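Local coordinates for protein galectin (Xenopus laevis, PDB 3WUD) that binds beta-galactosides such as lactose as a proto-type galectin, a lectin close to galectin-1, at residues A30-I35 against H47-F52. Residues are numbered along the deposited sequence; the frame is centred on the assembly and turned at random.
Sequences AKSFAI and HFNPRF. With GAL (beta-D-galactopyranose), chain B; GLC (alpha-D-glucopyranose), chain C.
Ile35 and Phe48 form an antiparallel hydrogen-bonded pair, Ile35 N to Phe48 O and Phe48 N to Ile35 O both measuring 2.9 Å, and the two segments run 163° apart. Toward Phe52 the ladder becomes irregular: Pro50 has no N-H to give, so Phe33 O, which lies near its ring nitrogen, takes a side-chain donor instead, Asn49 ND2 at 2.8 Å. That amide holds Phe33 O in its own plane but approaches from above the carbonyl plane. Backbone pairing resumes with Phe33 N to Pro50 O and Phe52 N to Lys31 O. On the side facing the other sheet, Pro50 covers one face of the Phe33 ring, a CH-pi contact with CD 4.0 Å from the ring centroid and 12° off its normal; Phe52 CE2 lies at that ring's edge. Ile35 and Phe48 point the same way and both reach strand 86-95 across the galectin beta-sandwich. The sheet's other surface carries the sugar site. With CG anti to the backbone N (chi1 -173°), the Asn49 amide is carried to this side, where Asn49 OD1 accepts from Arg51 NE at 2.8 Å. Held there and by a salt bridge to Asp57, the Arg51 guanidinium meets glucose O3 edge-on, through NH1 at 2.8 Å, while NH2 bonds galactose O4. His47 NE2 shares a 2.7 Å hydrogen bond with galactose O4, and His47 CE1 rests 3.5 Å from Ala34 CB; Asn36 engages His47 ND1.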
loop_
_atom_site.group_PDB
_atom_site.type_symbol
_atom_site.label_atom_id
_atom_site.label_comp_id
_atom_site.label_asym_id
_atom_site.label_seq_id
_atom_site.Cartn_x
_atom_site.Cartn_y
_atom_site.Cartn_z
ATOM N N ALA A 30 0.955 4.441 22.029
ATOM C CA ALA A 30 0.579 5.458 21.044
ATOM C C ALA A 30 -0.166 6.606 21.723
ATOM O O ALA A 30 -1.115 6.389 22.446
ATOM C CB ALA A 30 -0.312 4.811 19.982
ATOM N N LYS A 31 0.275 7.830 21.459
ATOM C CA LYS A 31 -0.458 9.016 21.912
ATOM C C LYS A 31 -1.474 9.425 20.878
ATOM O O LYS A 31 -2.479 10.007 21.250
ATOM C CB LYS A 31 0.486 10.156 22.191
ATOM C CG LYS A 31 1.305 9.937 23.459
ATOM C CD LYS A 31 2.662 10.534 23.177
ATOM C CE LYS A 31 2.768 11.909 23.786
ATOM N NZ LYS A 31 3.280 11.771 25.207
ATOM N N SER A 32 -1.209 9.115 19.586
ATOM C CA SER A 32 -2.156 9.367 18.475
ATOM C C SER A 32 -1.645 8.601 17.217
ATOM O O SER A 32 -0.502 8.094 17.210
ATOM C CB SER A 32 -2.241 10.876 18.138
ATOM O OG SER A 32 -1.003 11.324 17.711
ATOM N N PHE A 33 -2.446 8.487 16.224
ATOM C CA PHE A 33 -1.961 8.030 14.907
ATOM C C PHE A 33 -2.775 8.802 13.821
ATOM O O PHE A 33 -3.820 9.401 14.132
ATOM C CB PHE A 33 -2.098 6.497 14.756
ATOM C CG PHE A 33 -3.520 5.972 14.732
ATOM C CD1 PHE A 33 -4.160 5.714 13.516
ATOM C CD2 PHE A 33 -4.198 5.636 15.907
ATOM C CE1 PHE A 33 -5.443 5.230 13.476
ATOM C CE2 PHE A 33 -5.484 5.116 15.878
ATOM C CZ PHE A 33 -6.103 4.914 14.664
ATOM N N ALA A 34 -2.271 8.847 12.575
ATOM C CA ALA A 34 -2.984 9.631 11.558
ATOM C C ALA A 34 -2.932 8.827 10.285
ATOM O O ALA A 34 -1.901 8.180 9.995
ATOM C CB ALA A 34 -2.346 11.017 11.369
ATOM N N ILE A 35 -4.047 8.865 9.548
ATOM C CA ILE A 35 -4.093 8.359 8.184
ATOM C C ILE A 35 -4.585 9.540 7.303
ATOM O O ILE A 35 -5.600 10.188 7.591
ATOM C CB ILE A 35 -5.113 7.231 8.077
ATOM C CG1 ILE A 35 -4.734 6.064 8.991
ATOM C CG2 ILE A 35 -5.315 6.820 6.586
ATOM C CD1 ILE A 35 -5.929 5.284 9.373
ATOM N N HIS A 47 -7.301 14.220 6.805
ATOM C CA HIS A 47 -6.341 13.901 7.808
ATOM C C HIS A 47 -7.207 13.387 8.929
ATOM O O HIS A 47 -8.023 14.152 9.485
ATOM C CB HIS A 47 -5.549 15.148 8.226
ATOM C CG HIS A 47 -4.728 14.990 9.483
ATOM N ND1 HIS A 47 -3.535 14.308 9.523
ATOM C CD2 HIS A 47 -4.911 15.511 10.709
ATOM C CE1 HIS A 47 -3.006 14.435 10.739
ATOM N NE2 HIS A 47 -3.805 15.205 11.445
ATOM N N PHE A 48 -7.091 12.097 9.196
ATOM C CA PHE A 48 -7.887 11.336 10.137
ATOM C C PHE A 48 -6.992 10.989 11.317
ATOM O O PHE A 48 -6.023 10.244 11.172
ATOM C CB PHE A 48 -8.355 10.052 9.453
ATOM C CG PHE A 48 -9.100 9.123 10.343
ATOM C CD1 PHE A 48 -10.456 9.321 10.578
ATOM C CD2 PHE A 48 -8.465 8.038 10.938
ATOM C CE1 PHE A 48 -11.169 8.454 11.386
ATOM C CE2 PHE A 48 -9.161 7.160 11.786
ATOM C CZ PHE A 48 -10.515 7.407 12.019
ATOM N N ASN A 49 -7.185 11.664 12.447
ATOM C CA ASN A 49 -6.252 11.638 13.554
ATOM C C ASN A 49 -6.864 11.292 14.983
ATOM O O ASN A 49 -7.183 12.195 15.743
ATOM C CB ASN A 49 -5.590 13.027 13.611
ATOM C CG ASN A 49 -4.445 13.147 14.617
ATOM O OD1 ASN A 49 -4.209 14.243 15.105
ATOM N ND2 ASN A 49 -3.724 12.081 14.894
ATOM N N PRO A 50 -7.005 9.966 15.278
ATOM C CA PRO A 50 -7.452 9.516 16.562
ATOM C C PRO A 50 -6.344 9.877 17.548
ATOM O O PRO A 50 -5.205 9.652 17.293
ATOM C CB PRO A 50 -7.598 7.990 16.377
ATOM C CG PRO A 50 -7.943 7.860 14.938
ATOM C CD PRO A 50 -6.926 8.827 14.349
ATOM N N ARG A 51 -6.740 10.508 18.636
ATOM C CA ARG A 51 -5.885 11.002 19.617
ATOM C C ARG A 51 -6.267 10.372 20.969
ATOM O O ARG A 51 -7.395 10.627 21.492
ATOM C CB ARG A 51 -6.040 12.514 19.768
ATOM C CG ARG A 51 -5.619 13.256 18.513
ATOM C CD ARG A 51 -5.638 14.773 18.671
ATOM N NE ARG A 51 -5.163 15.440 17.443
ATOM C CZ ARG A 51 -5.246 16.766 17.243
ATOM N NH1 ARG A 51 -5.713 17.546 18.192
ATOM N NH2 ARG A 51 -4.788 17.315 16.120
ATOM N N PHE A 52 -5.320 9.614 21.510
ATOM C CA PHE A 52 -5.423 9.026 22.860
ATOM C C PHE A 52 -5.102 10.080 23.899
ATOM O O PHE A 52 -5.872 10.277 24.838
ATOM C CB PHE A 52 -4.442 7.861 23.013
ATOM C CG PHE A 52 -4.757 6.684 22.150
ATOM C CD1 PHE A 52 -5.751 5.806 22.507
ATOM C CD2 PHE A 52 -4.042 6.462 20.988
ATOM C CE1 PHE A 52 -6.118 4.742 21.683
ATOM C CE2 PHE A 52 -4.378 5.385 20.163
ATOM C CZ PHE A 52 -5.409 4.537 20.502
HETATM C C1 GAL B . -2.636 19.982 14.916
HETATM C C2 GAL B . -1.600 18.870 14.838
HETATM C C3 GAL B . -1.407 18.309 13.430
HETATM C C4 GAL B . -2.788 18.001 12.837
HETATM C C5 GAL B . -3.703 19.224 12.993
HETATM C C6 GAL B . -5.109 19.054 12.462
HETATM O O2 GAL B . -0.336 19.367 15.259
HETATM O O3 GAL B . -0.516 17.209 13.478
HETATM O O4 GAL B . -3.372 16.879 13.515
HETATM O O5 GAL B . -3.884 19.616 14.360
HETATM O O6 GAL B . -5.920 20.204 12.606
HETATM C C1 GLC C . -4.897 23.647 17.816
HETATM C C2 GLC C . -5.496 22.268 17.972
HETATM C C3 GLC C . -4.695 21.110 17.461
HETATM C C4 GLC C . -3.665 21.488 16.373
HETATM C C5 GLC C . -2.840 22.725 16.729
HETATM C C6 GLC C . -2.129 23.288 15.542
HETATM O O1 GLC C . -5.195 24.524 18.872
HETATM O O2 GLC C . -6.097 21.964 19.214
HETATM O O3 GLC C . -5.656 20.133 17.041
HETATM O O4 GLC C . -2.825 20.392 16.300
HETATM O O5 GLC C . -3.630 23.778 17.202
HETATM O O6 GLC C . -1.383 24.394 16.043
#